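Local coordinates for protein subclass B3 metallo-beta-lactamase (Sphingobium indicum, PDB 7LUU) that probably hydrolyses beta-lactam antibiotics with the help of two zinc ions held in its active site, as a subclass B3 metallo-beta-lactamase, at residues Q163-G168 and A231-F236; T193-P198 and T206-A211; A219-S224 and L258-L263; L226-A231 and E288-L293. All blocks are in the same frame, centred on the assembly; numbering follows the deposited sequence.

Contact 1. Residues Q163-G168 and A231-F236; sequences QFDYGG and ADRYRF
A surface contact between two loops, made by a salt bridge and a small apolar patch, joins Asp-165 and Tyr-166 to Ala-231 and Arg-233. One loop runs from helix 146-154 to strand 176-178, the other from strand 216-223 to helix 242-257. Asp-165 reaches across with OD2, which forms the salt bridge to NH1 of Arg-233 at 2.8 Å. The two side chains cross at about a right angle, yet the carboxylate and guanidinium planes are turned only 21° apart. Arg-233 is deposited in two conformers; the bridge belongs to this one, which reaches the acid through a bend at chi3 (-45°). A water also donates to Asp-165 OD2 and accepts the backbone N-H of Arg-233, so the same carboxylate oxygen is linked to both ends of that residue.

Ala-231 to Tyr-234 forms a type I beta turn, whose closing bond from Tyr-234 N to Ala-231 O is weak at 3.3 Å; facing it is a short 3-10 turn containing Asp-165 and Tyr-166. Methyl CB of Ala-231 sits 3.5 Å from CB of Asp-165. The Tyr-166 ring comes obliquely alongside, its CE2 3.6 Å from CA of Ala-231. Further out a second water lies 3.1 Å from Tyr-166 OH and donates to Asp-232 OD1.

At the inner end of the contact Gln-163 reaches the metal site of this metallo-beta-lactamase: its side chain touches His-124 and His-200, both ligands of one zinc ion, and hydrogen-bonds through OE1 and NE2 to bound glycerol, probably from the crystallisation liquor.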
loop_
_atom_site.group_PDB
_atom_site.type_symbol
_atom_site.label_atom_id
_atom_site.label_comp_id
_atom_site.label_asym_id
_atom_site.label_seq_id
_atom_site.Cartn_x
_atom_site.Cartn_y
_atom_site.Cartn_z
ATOM N N GLN A 163 -9.130 -8.332 10.569
ATOM C CA GLN A 163 -10.417 -8.122 9.918
ATOM C C GLN A 163 -10.962 -9.414 9.302
ATOM O O GLN A 163 -11.907 -9.356 8.523
ATOM C CB GLN A 163 -10.314 -7.031 8.843
ATOM C CG GLN A 163 -9.999 -5.666 9.455
ATOM C CD GLN A 163 -9.926 -4.572 8.448
ATOM O OE1 GLN A 163 -8.875 -3.888 8.291
ATOM N NE2 GLN A 163 -11.033 -4.351 7.774
ATOM N N PHE A 164 -10.439 -10.576 9.707
ATOM C CA PHE A 164 -10.947 -11.862 9.174
ATOM C C PHE A 164 -12.479 -11.979 9.244
ATOM O O PHE A 164 -13.145 -12.414 8.266
ATOM C CB PHE A 164 -10.272 -12.995 9.952
ATOM C CG PHE A 164 -10.774 -14.344 9.566
ATOM C CD1 PHE A 164 -10.413 -14.898 8.337
ATOM C CD2 PHE A 164 -11.627 -15.099 10.428
ATOM C CE1 PHE A 164 -10.893 -16.154 7.958
ATOM C CE2 PHE A 164 -12.095 -16.351 10.035
ATOM C CZ PHE A 164 -11.712 -16.887 8.811
ATOM N N ASP A 165 -13.080 -11.580 10.365
ATOM C CA ASP A 165 -14.520 -11.853 10.516
ATOM C C ASP A 165 -15.384 -11.037 9.553
ATOM O O ASP A 165 -16.604 -11.280 9.447
ATOM C CB ASP A 165 -14.936 -11.561 11.975
ATOM C CG ASP A 165 -14.505 -12.632 12.928
ATOM O OD1 ASP A 165 -13.945 -13.657 12.482
ATOM O OD2 ASP A 165 -14.693 -12.459 14.150
ATOM N N TYR A 166 -14.820 -10.086 8.842
ATOM C CA TYR A 166 -15.617 -9.334 7.866
ATOM C C TYR A 166 -15.896 -10.159 6.637
ATOM O O TYR A 166 -16.847 -9.846 5.895
ATOM C CB TYR A 166 -14.917 -8.048 7.409
ATOM C CG TYR A 166 -15.055 -6.929 8.397
ATOM C CD1 TYR A 166 -16.289 -6.318 8.620
ATOM C CD2 TYR A 166 -13.973 -6.469 9.091
ATOM C CE1 TYR A 166 -16.420 -5.271 9.521
ATOM C CE2 TYR A 166 -14.095 -5.437 9.994
ATOM C CZ TYR A 166 -15.307 -4.851 10.213
ATOM O OH TYR A 166 -15.372 -3.824 11.124
ATOM N N GLY A 167 -15.093 -11.192 6.408
ATOM C CA GLY A 167 -15.244 -12.087 5.268
ATOM C C GLY A 167 -15.153 -11.356 3.931
ATOM O O GLY A 167 -14.431 -10.351 3.767
ATOM N N GLY A 168 -15.847 -11.893 2.923
ATOM C CA GLY A 168 -15.788 -11.294 1.596
ATOM C C GLY A 168 -14.704 -11.921 0.718
ATOM O O GLY A 168 -13.856 -12.720 1.161
ATOM N N ALA A 231 -12.219 -6.476 13.053
ATOM C CA ALA A 231 -13.611 -6.850 13.239
ATOM C C ALA A 231 -13.961 -6.797 14.713
ATOM O O ALA A 231 -13.088 -6.675 15.591
ATOM C CB ALA A 231 -13.881 -8.265 12.695
ATOM N N ASP A 232 -15.255 -6.967 15.004
ATOM C CA ASP A 232 -15.752 -6.615 16.336
ATOM C C ASP A 232 -15.202 -7.510 17.448
ATOM O O ASP A 232 -14.919 -7.011 18.564
ATOM C CB ASP A 232 -17.276 -6.656 16.344
ATOM C CG ASP A 232 -17.892 -5.450 15.659
ATOM O OD1 ASP A 232 -17.150 -4.470 15.398
ATOM O OD2 ASP A 232 -19.115 -5.487 15.373
ATOM N N ARG A 233 -15.103 -8.825 17.209
ATOM C CA ARG A 233 -14.705 -9.768 18.250
ATOM C C ARG A 233 -13.198 -9.957 18.336
ATOM O O ARG A 233 -12.712 -10.651 19.248
ATOM C CB ARG A 233 -15.348 -11.139 18.014
ATOM C CG ARG A 233 -16.883 -11.184 18.126
ATOM C CD ARG A 233 -17.388 -12.607 17.911
ATOM N NE ARG A 233 -16.733 -13.238 16.768
ATOM C CZ ARG A 233 -15.764 -14.151 16.868
ATOM N NH1 ARG A 233 -15.220 -14.679 15.771
ATOM N NH2 ARG A 233 -15.333 -14.522 18.072
ATOM N N TYR A 234 -12.444 -9.371 17.414
ATOM C CA TYR A 234 -10.996 -9.531 17.459
ATOM C C TYR A 234 -10.414 -8.790 18.651
ATOM O O TYR A 234 -10.832 -7.669 18.961
ATOM C CB TYR A 234 -10.354 -8.978 16.201
ATOM C CG TYR A 234 -8.860 -9.177 16.088
ATOM C CD1 TYR A 234 -8.343 -10.407 15.647
ATOM C CD2 TYR A 234 -7.974 -8.159 16.456
ATOM C CE1 TYR A 234 -6.955 -10.584 15.521
ATOM C CE2 TYR A 234 -6.581 -8.318 16.356
ATOM C CZ TYR A 234 -6.093 -9.552 15.868
ATOM O OH TYR A 234 -4.736 -9.718 15.745
ATOM N N ARG A 235 -9.418 -9.396 19.309
ATOM C CA ARG A 235 -8.755 -8.695 20.405
ATOM C C ARG A 235 -7.268 -8.634 20.130
ATOM O O ARG A 235 -6.582 -9.670 20.094
ATOM C CB ARG A 235 -8.987 -9.379 21.747
ATOM C CG ARG A 235 -10.505 -9.445 22.083
ATOM C CD ARG A 235 -10.999 -8.022 22.497
ATOM N NE ARG A 235 -12.414 -8.105 22.849
ATOM C CZ ARG A 235 -13.401 -7.875 21.983
ATOM N NH1 ARG A 235 -13.108 -7.558 20.708
ATOM N NH2 ARG A 235 -14.684 -7.982 22.377
ATOM N N PHE A 236 -6.749 -7.414 20.049
ATOM C CA PHE A 236 -5.291 -7.253 19.953
ATOM C C PHE A 236 -4.572 -7.681 21.203
ATOM O O PHE A 236 -3.357 -7.965 21.134
ATOM C CB PHE A 236 -4.959 -5.778 19.660
ATOM C CG PHE A 236 -5.276 -5.340 18.228
ATOM C CD1 PHE A 236 -6.555 -4.798 17.931
ATOM C CD2 PHE A 236 -4.312 -5.407 17.230
ATOM C CE1 PHE A 236 -6.844 -4.346 16.603
ATOM C CE2 PHE A 236 -4.593 -5.008 15.890
ATOM C CZ PHE A 236 -5.844 -4.461 15.604
HETATM O O HOH W 1 -16.147 -10.032 14.835
HETATM O O HOH W 2 -18.123 -3.950 12.440
#

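Contact 2. Residues T193-P198 and T206-A211; sequences TAHATP and TWSWNA
The beta hairpin of strands 190-196 and 205-213 pairs its arms here in antiparallel register. Thr-193 with Ser-208 and His-195 with Thr-206 are hydrogen-bonded pairs, each closed by two backbone bonds; Ala-194 with Trp-207 is the non-hydrogen-bonded pair between them. His-195 and Ser-208 share a face of the sheet, and the imidazole reaches diagonally along it: Ser-208 OG meets NE2 at the ring edge, in plane, at 2.7 Å with a nearly straight bond (165°). The serine hydroxyl stands between its own backbone N and carbonyl carbon (chi1 66°), which brings OG to that edge. On the other face, Trp-207 lays the six-membered part of its indole obliquely against Ala-194, CZ3 to CB 3.5 Å.

Where the first strand has ended, Thr-197 crosses Thr-206 at about a right angle. Their OG1 atoms are hydrogen-bonded at 2.8 Å, while Thr-197 CG2 packs 3.4 Å from Thr-206 OG1. Ser-224 continues this buried polar cluster, its OG bonding to Thr-197 OG1 and its N to Thr-206 OG1. Helix 242-257 touches His-195 and Thr-197 through Arg-254, strand 216-223 pairs with the far side of 205-213, and Trp-207 packs against Ile-90 of strand 87-90.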
loop_
_atom_site.group_PDB
_atom_site.type_symbol
_atom_site.label_atom_id
_atom_site.label_comp_id
_atom_site.label_asym_id
_atom_site.label_seq_id
_atom_site.Cartn_x
_atom_site.Cartn_y
_atom_site.Cartn_z
ATOM N N THR A 193 13.427 -0.626 -2.061
ATOM C CA THR A 193 13.626 -1.566 -0.964
ATOM C C THR A 193 12.294 -1.929 -0.325
ATOM O O THR A 193 11.457 -1.060 -0.082
ATOM C CB THR A 193 14.573 -1.012 0.102
ATOM O OG1 THR A 193 15.851 -0.732 -0.505
ATOM C CG2 THR A 193 14.752 -2.015 1.234
ATOM N N ALA A 194 12.100 -3.231 -0.052
ATOM C CA ALA A 194 10.897 -3.720 0.662
ATOM C C ALA A 194 11.165 -3.696 2.169
ATOM O O ALA A 194 12.236 -4.144 2.622
ATOM C CB ALA A 194 10.606 -5.171 0.202
ATOM N N HIS A 195 10.206 -3.190 2.955
ATOM C CA HIS A 195 10.322 -3.207 4.420
ATOM C C HIS A 195 9.078 -3.842 4.994
ATOM O O HIS A 195 7.987 -3.307 4.827
ATOM C CB HIS A 195 10.483 -1.808 5.013
ATOM C CG HIS A 195 11.555 -1.016 4.369
ATOM N ND1 HIS A 195 12.875 -1.041 4.780
ATOM C CD2 HIS A 195 11.500 -0.186 3.298
ATOM C CE1 HIS A 195 13.582 -0.217 4.019
ATOM N NE2 HIS A 195 12.782 0.314 3.106
ATOM N N ALA A 196 9.236 -4.939 5.711
ATOM C CA ALA A 196 8.058 -5.498 6.390
ATOM C C ALA A 196 7.560 -4.512 7.425
ATOM O O ALA A 196 8.327 -4.118 8.331
ATOM C CB ALA A 196 8.418 -6.817 7.078
ATOM N N THR A 197 6.249 -4.150 7.373
ATOM C CA THR A 197 5.717 -3.207 8.380
ATOM C C THR A 197 4.386 -3.776 8.870
ATOM O O THR A 197 3.311 -3.266 8.555
ATOM C CB THR A 197 5.568 -1.775 7.841
ATOM O OG1 THR A 197 4.912 -1.806 6.554
ATOM C CG2 THR A 197 6.956 -1.139 7.699
ATOM N N PRO A 198 4.436 -4.901 9.568
ATOM C CA PRO A 198 3.203 -5.603 9.977
ATOM C C PRO A 198 2.463 -4.874 11.081
ATOM O O PRO A 198 2.990 -3.982 11.768
ATOM C CB PRO A 198 3.714 -6.956 10.488
ATOM C CG PRO A 198 5.115 -6.608 10.954
ATOM C CD PRO A 198 5.649 -5.632 9.983
ATOM N N THR A 206 5.988 -1.846 3.333
ATOM C CA THR A 206 6.302 -0.470 2.965
ATOM C C THR A 206 7.449 -0.500 1.963
ATOM O O THR A 206 8.298 -1.379 2.000
ATOM C CB THR A 206 6.680 0.283 4.253
ATOM O OG1 THR A 206 5.509 0.437 5.043
ATOM C CG2 THR A 206 7.354 1.678 3.989
ATOM N N TRP A 207 7.445 0.449 1.029
ATOM C CA TRP A 207 8.415 0.502 -0.053
ATOM C C TRP A 207 9.171 1.809 -0.006
ATOM O O TRP A 207 8.540 2.859 0.103
ATOM C CB TRP A 207 7.631 0.390 -1.400
ATOM C CG TRP A 207 6.666 -0.783 -1.405
ATOM C CD1 TRP A 207 5.308 -0.765 -1.053
ATOM C CD2 TRP A 207 7.008 -2.149 -1.620
ATOM N NE1 TRP A 207 4.797 -2.063 -1.136
ATOM C CE2 TRP A 207 5.821 -2.925 -1.447
ATOM C CE3 TRP A 207 8.226 -2.803 -1.958
ATOM C CZ2 TRP A 207 5.805 -4.311 -1.640
ATOM C CZ3 TRP A 207 8.199 -4.150 -2.159
ATOM C CH2 TRP A 207 6.989 -4.910 -1.978
ATOM N N SER A 208 10.500 1.769 -0.244
ATOM C CA SER A 208 11.251 3.009 -0.278
ATOM C C SER A 208 12.184 3.050 -1.478
ATOM O O SER A 208 12.698 2.022 -1.947
ATOM C CB SER A 208 12.074 3.195 1.033
ATOM O OG SER A 208 13.089 2.163 1.114
ATOM N N TRP A 209 12.430 4.273 -1.954
ATOM C CA TRP A 209 13.349 4.418 -3.054
ATOM C C TRP A 209 13.742 5.880 -3.178
ATOM O O TRP A 209 13.075 6.771 -2.656
ATOM C CB TRP A 209 12.671 3.923 -4.360
ATOM C CG TRP A 209 11.549 4.852 -4.862
ATOM C CD1 TRP A 209 11.610 5.840 -5.824
ATOM C CD2 TRP A 209 10.187 4.857 -4.371
ATOM N NE1 TRP A 209 10.363 6.441 -5.980
ATOM C CE2 TRP A 209 9.470 5.832 -5.132
ATOM C CE3 TRP A 209 9.514 4.096 -3.433
ATOM C CZ2 TRP A 209 8.110 6.136 -4.899
ATOM C CZ3 TRP A 209 8.101 4.373 -3.205
ATOM C CH2 TRP A 209 7.448 5.399 -3.949
ATOM N N ASN A 210 14.821 6.127 -3.927
ATOM C CA ASN A 210 15.275 7.490 -4.244
ATOM C C ASN A 210 14.698 7.963 -5.577
ATOM O O ASN A 210 14.636 7.198 -6.551
ATOM C CB ASN A 210 16.799 7.508 -4.344
ATOM C CG ASN A 210 17.491 7.753 -3.007
ATOM O OD1 ASN A 210 16.827 7.990 -1.991
ATOM N ND2 ASN A 210 18.845 7.718 -3.006
ATOM N N ALA A 211 14.269 9.232 -5.599
ATOM C CA ALA A 211 13.859 9.928 -6.810
ATOM C C ALA A 211 14.760 11.131 -6.955
ATOM O O ALA A 211 15.063 11.801 -5.958
ATOM C CB ALA A 211 12.371 10.348 -6.743
#

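Contact 3. Residues A219-S224 and L258-L263; sequences AIVFAS and LKCDIL
The carbonyl oxygen of Ala-219 is gripped by two successive backbone N-H groups, Asp-261 N at 2.8 Å and Ile-262 N at 3.1 Å. The first donor lies in the carbonyl plane, though its N-H is well bent (131°). Asp-261 returns a bond from its side chain: OD2 accepts Ala-219 N at 2.9 Å in an almost straight bond (175°), using the anti lone pair, the one away from OD1. With CG beside its own backbone N (chi1 -69°), the carboxylate is placed to take up this N-H at the start of the pairing. Val-221 N then bonds to Ile-262 O at 2.8 Å, and a water donates to the carbonyls of Ile-220 and Lys-259.

Ile-220 and Ile-262 lie side by side on one face, pointing the same way, with CG1 of the first 4.0 Å from CB of the second. On the other face Val-221 spreads its two methyls: CG1 meets Leu-258 CD1 at 3.9 Å, and CG2 meets CB of Cys-260. Leu-263 turns CD1 onto Ala-223 CB, 3.6 Å away. Cys-260 itself is tied by a disulfide to Cys-283 of helix 282-300, which lies against this face.

Parallel pairing of neighbouring strands joined through helix 242-257 makes this a beta-alpha-beta crossover, part of one of the two mixed sheets of the metallo-beta-lactamase fold.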
loop_
_atom_site.group_PDB
_atom_site.type_symbol
_atom_site.label_atom_id
_atom_site.label_comp_id
_atom_site.label_asym_id
_atom_site.label_seq_id
_atom_site.Cartn_x
_atom_site.Cartn_y
_atom_site.Cartn_z
ATOM N N ALA A 219 14.589 10.748 -0.711
ATOM C CA ALA A 219 14.180 9.425 -0.280
ATOM C C ALA A 219 12.669 9.384 -0.092
ATOM O O ALA A 219 12.132 10.094 0.784
ATOM C CB ALA A 219 14.861 9.103 1.042
ATOM N N ILE A 220 11.967 8.602 -0.929
ATOM C CA ILE A 220 10.508 8.525 -0.853
ATOM C C ILE A 220 10.137 7.230 -0.124
ATOM O O ILE A 220 10.722 6.147 -0.360
ATOM C CB ILE A 220 9.882 8.530 -2.265
ATOM C CG1 ILE A 220 10.304 9.843 -2.993
ATOM C CG2 ILE A 220 8.392 8.448 -2.166
ATOM C CD1 ILE A 220 9.640 9.905 -4.435
ATOM N N VAL A 221 9.113 7.309 0.729
ATOM C CA VAL A 221 8.578 6.144 1.400
ATOM C C VAL A 221 7.100 6.049 1.050
ATOM O O VAL A 221 6.359 6.993 1.322
ATOM C CB VAL A 221 8.720 6.290 2.924
ATOM C CG1 VAL A 221 8.049 5.099 3.660
ATOM C CG2 VAL A 221 10.223 6.304 3.251
ATOM N N PHE A 222 6.658 4.879 0.539
ATOM C CA PHE A 222 5.233 4.611 0.352
ATOM C C PHE A 222 4.870 3.671 1.473
ATOM O O PHE A 222 5.254 2.482 1.440
ATOM C CB PHE A 222 4.985 4.004 -1.034
ATOM C CG PHE A 222 3.485 3.916 -1.402
ATOM C CD1 PHE A 222 2.633 3.148 -0.636
ATOM C CD2 PHE A 222 2.952 4.675 -2.472
ATOM C CE1 PHE A 222 1.308 3.024 -0.976
ATOM C CE2 PHE A 222 1.617 4.541 -2.830
ATOM C CZ PHE A 222 0.785 3.730 -2.081
ATOM N N ALA A 223 4.209 4.217 2.506
ATOM C CA ALA A 223 3.972 3.488 3.775
ATOM C C ALA A 223 2.682 2.712 3.710
ATOM O O ALA A 223 1.656 3.236 3.267
ATOM C CB ALA A 223 3.891 4.495 4.953
ATOM N N SER A 224 2.736 1.429 4.104
ATOM C CA SER A 224 1.485 0.718 4.324
ATOM C C SER A 224 0.726 1.344 5.475
ATOM O O SER A 224 1.300 2.054 6.326
ATOM C CB SER A 224 1.721 -0.758 4.668
ATOM O OG SER A 224 2.262 -0.844 6.018
ATOM N N LEU A 258 13.819 4.838 8.830
ATOM C CA LEU A 258 13.889 5.108 7.411
ATOM C C LEU A 258 14.333 6.521 7.135
ATOM O O LEU A 258 13.909 7.465 7.804
ATOM C CB LEU A 258 12.510 4.924 6.765
ATOM C CG LEU A 258 12.082 3.525 6.483
ATOM C CD1 LEU A 258 10.611 3.490 6.077
ATOM C CD2 LEU A 258 13.031 2.878 5.443
ATOM N N LYS A 259 15.137 6.661 6.086
ATOM C CA LYS A 259 15.352 7.959 5.480
ATOM C C LYS A 259 14.064 8.254 4.716
ATOM O O LYS A 259 13.577 7.428 3.921
ATOM C CB LYS A 259 16.552 7.926 4.526
ATOM C CG LYS A 259 16.980 9.272 3.998
ATOM C CD LYS A 259 17.469 10.088 5.159
ATOM C CE LYS A 259 18.168 11.368 4.768
ATOM N NZ LYS A 259 18.665 12.015 6.031
ATOM N N CYS A 260 13.549 9.423 4.959
ATOM C CA CYS A 260 12.155 9.673 4.625
ATOM C C CYS A 260 12.016 11.167 4.394
ATOM O O CYS A 260 11.612 11.960 5.276
ATOM C CB CYS A 260 11.307 9.204 5.802
ATOM S SG CYS A 260 9.535 9.644 5.659
ATOM N N ASP A 261 12.398 11.585 3.185
ATOM C CA ASP A 261 12.195 12.959 2.790
ATOM C C ASP A 261 10.762 13.204 2.330
ATOM O O ASP A 261 10.262 14.350 2.371
ATOM C CB ASP A 261 13.111 13.276 1.630
ATOM C CG ASP A 261 14.569 13.310 2.034
ATOM O OD1 ASP A 261 14.900 13.963 3.067
ATOM O OD2 ASP A 261 15.361 12.586 1.351
ATOM N N ILE A 262 10.115 12.154 1.800
ATOM C CA ILE A 262 8.761 12.274 1.313
ATOM C C ILE A 262 8.024 11.048 1.825
ATOM O O ILE A 262 8.539 9.931 1.676
ATOM C CB ILE A 262 8.725 12.330 -0.216
ATOM C CG1 ILE A 262 9.254 13.678 -0.668
ATOM C CG2 ILE A 262 7.229 12.132 -0.754
ATOM C CD1 ILE A 262 9.383 13.726 -2.232
ATOM N N LEU A 263 6.826 11.256 2.405
ATOM C CA LEU A 263 5.987 10.151 2.899
ATOM C C LEU A 263 4.692 10.141 2.111
ATOM O O LEU A 263 3.956 11.146 2.093
ATOM C CB LEU A 263 5.686 10.371 4.407
ATOM C CG LEU A 263 4.590 9.424 4.938
ATOM C CD1 LEU A 263 5.029 7.938 4.854
ATOM C CD2 LEU A 263 4.214 9.825 6.342
HETATM O O HOH W 3 13.510 6.240 0.942
#

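Contact 4. Residues L226-A231 and E288-L293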
loop_
_atom_site.group_PDB
_atom_site.type_symbol
_atom_site.label_atom_id
_atom_site.label_comp_id
_atom_site.label_asym_id
_atom_site.label_seq_id
_atom_site.Cartn_x
_atom_site.Cartn_y
_atom_site.Cartn_z
ATOM N N LEU A 226 -0.747 1.629 8.944
ATOM C CA LEU A 226 -0.463 1.139 10.287
ATOM C C LEU A 226 -1.693 1.296 11.179
ATOM O O LEU A 226 -1.553 1.472 12.385
ATOM C CB LEU A 226 0.742 1.893 10.881
ATOM C CG LEU A 226 2.100 1.697 10.150
ATOM C CD1 LEU A 226 3.206 2.602 10.767
ATOM C CD2 LEU A 226 2.558 0.217 10.148
ATOM N N ASN A 227 -2.919 1.231 10.628
ATOM C CA ASN A 227 -4.083 1.538 11.482
ATOM C C ASN A 227 -4.515 0.278 12.218
ATOM O O ASN A 227 -4.774 -0.749 11.580
ATOM C CB ASN A 227 -5.226 2.062 10.649
ATOM C CG ASN A 227 -4.881 3.353 10.041
ATOM O OD1 ASN A 227 -4.156 4.160 10.653
ATOM N ND2 ASN A 227 -5.372 3.578 8.832
ATOM N N PRO A 228 -4.588 0.305 13.518
ATOM C CA PRO A 228 -5.022 -0.883 14.252
ATOM C C PRO A 228 -6.542 -0.976 14.227
ATOM O O PRO A 228 -7.216 -0.524 15.152
ATOM C CB PRO A 228 -4.456 -0.673 15.676
ATOM C CG PRO A 228 -4.370 0.833 15.816
ATOM C CD PRO A 228 -4.167 1.435 14.369
ATOM N N VAL A 229 -7.069 -1.591 13.203
ATOM C CA VAL A 229 -8.510 -1.790 13.112
ATOM C C VAL A 229 -8.801 -3.264 12.927
ATOM O O VAL A 229 -7.934 -4.068 12.538
ATOM C CB VAL A 229 -9.122 -0.938 11.992
ATOM C CG1 VAL A 229 -9.020 0.503 12.383
ATOM C CG2 VAL A 229 -8.401 -1.207 10.735
ATOM N N SER A 230 -10.002 -3.643 13.314
ATOM C CA SER A 230 -10.318 -5.056 13.323
ATOM C C SER A 230 -11.825 -5.232 13.217
ATOM O O SER A 230 -12.599 -4.265 13.286
ATOM C CB SER A 230 -9.809 -5.718 14.626
ATOM O OG SER A 230 -10.705 -5.384 15.646
ATOM N N ALA A 231 -12.219 -6.476 13.053
ATOM C CA ALA A 231 -13.611 -6.850 13.239
ATOM C C ALA A 231 -13.961 -6.797 14.713
ATOM O O ALA A 231 -13.088 -6.675 15.591
ATOM C CB ALA A 231 -13.881 -8.265 12.695
ATOM N N GLU A 288 4.213 7.520 15.143
ATOM C CA GLU A 288 3.691 7.931 16.451
ATOM C C GLU A 288 2.172 8.004 16.447
ATOM O O GLU A 288 1.532 7.663 17.464
ATOM C CB GLU A 288 4.257 9.282 16.871
ATOM C CG GLU A 288 3.793 9.666 18.296
ATOM C CD GLU A 288 4.174 8.608 19.365
ATOM O OE1 GLU A 288 5.308 8.038 19.339
ATOM O OE2 GLU A 288 3.297 8.325 20.217
ATOM N N ARG A 289 1.577 8.484 15.334
ATOM C CA ARG A 289 0.100 8.457 15.187
ATOM C C ARG A 289 -0.463 7.062 15.395
ATOM O O ARG A 289 -1.442 6.880 16.164
ATOM C CB ARG A 289 -0.338 9.026 13.809
ATOM C CG ARG A 289 -1.833 8.690 13.373
ATOM C CD ARG A 289 -2.224 9.149 11.954
ATOM N NE ARG A 289 -3.686 8.970 11.764
ATOM C CZ ARG A 289 -4.245 7.798 11.409
ATOM N NH1 ARG A 289 -5.561 7.650 11.313
ATOM N NH2 ARG A 289 -3.460 6.755 11.134
ATOM N N SER A 290 0.166 6.061 14.733
ATOM C CA SER A 290 -0.265 4.673 14.882
ATOM C C SER A 290 -0.071 4.201 16.318
ATOM O O SER A 290 -0.958 3.575 16.899
ATOM C CB SER A 290 0.513 3.779 13.926
ATOM O OG SER A 290 0.183 2.415 14.173
ATOM N N ARG A 291 1.099 4.492 16.891
ATOM C CA ARG A 291 1.347 4.056 18.263
ATOM C C ARG A 291 0.266 4.566 19.183
ATOM O O ARG A 291 -0.207 3.817 20.073
ATOM C CB ARG A 291 2.721 4.518 18.732
ATOM C CG ARG A 291 3.121 3.888 20.077
ATOM C CD ARG A 291 4.385 4.590 20.589
ATOM N NE ARG A 291 5.559 4.432 19.705
ATOM C CZ ARG A 291 6.378 3.379 19.698
ATOM N NH1 ARG A 291 7.432 3.376 18.874
ATOM N NH2 ARG A 291 6.152 2.326 20.497
ATOM N N ARG A 292 -0.133 5.842 19.014
ATOM C CA ARG A 292 -1.174 6.394 19.888
ATOM C C ARG A 292 -2.511 5.684 19.682
ATOM O O ARG A 292 -3.234 5.424 20.654
ATOM C CB ARG A 292 -1.343 7.896 19.642
ATOM C CG ARG A 292 -0.109 8.721 20.093
ATOM C CD ARG A 292 -0.395 10.270 20.090
ATOM N NE ARG A 292 -1.168 10.689 18.899
ATOM C CZ ARG A 292 -0.658 11.154 17.750
ATOM N NH1 ARG A 292 0.660 11.330 17.617
ATOM N NH2 ARG A 292 -1.476 11.457 16.734
ATOM N N LEU A 293 -2.847 5.366 18.427
ATOM C CA LEU A 293 -4.088 4.648 18.168
ATOM C C LEU A 293 -4.047 3.242 18.782
ATOM O O LEU A 293 -5.072 2.774 19.305
ATOM C CB LEU A 293 -4.348 4.517 16.674
ATOM C CG LEU A 293 -4.727 5.860 16.010
ATOM C CD1 LEU A 293 -4.622 5.625 14.507
ATOM C CD2 LEU A 293 -6.104 6.333 16.375
#
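Arg-289, on the C-terminal helix 282-300 of this metallo-beta-lactamase fold, is the first residue of 288-293 to touch loop 226-231. Its side chain, extended from CG to NE, brings NH2 to Asn-227 OD1 at 2.7 Å. The oxygen lies at the guanidinium edge, near its plane, and the bond is fairly straight (163°), although amide and guanidinium planes stand 72° apart. Asn-227 is deposited in two conformers; in this one ND2 bonds to Asn-270 OD1, while its backbone O accepts a hydrogen bond from ND1 of the zinc ligand His-200. In this conformer the residue links the helix to the metal site.

Ser-290 follows, with OG anti to its backbone N (chi1 174°) and aimed at the loop. The hydroxyl donates to Leu-226 O at 2.7 Å and also bonds to Tyr-252 OH of helix 242-257; Leu-226 CB packs 3.4 Å from it.

One turn beyond Arg-289, Leu-293 serves both neighbours. Its CD1 rests 3.6 Å above one face of the Arg-289 guanidinium, offset toward the rim. Its side chain crosses the ring of Pro-228, the centre of an inverse gamma turn, at about a right angle, with Pro-228 CG 3.8 Å from Leu-293 CB.

In the fold
Contacts 2 and 3 belong to one sheet, their centres 8 Å apart, with the pairing of strands 205-213 and 216-223 between them: Trp-209 O lies 2.7 Å from Ile-220 N and Trp-207 O 2.8 Å from Phe-222 N. The chain leaving strand 216-223 then supplies the loop of contacts 4 and 1, which share Ala-231 and have centres 15 Å apart. Phe-236 CZ of contact 1 packs 3.7 Å from Val-229 O of contact 4. Contacts 1 and 3 lie on opposite sides of the chain's centre. The zinc site lies close to this loop: the Asn-227 side chain comes about 6 Å from a zinc ion, against about 11 Å for Thr-197 and 12 Å for Ala-223.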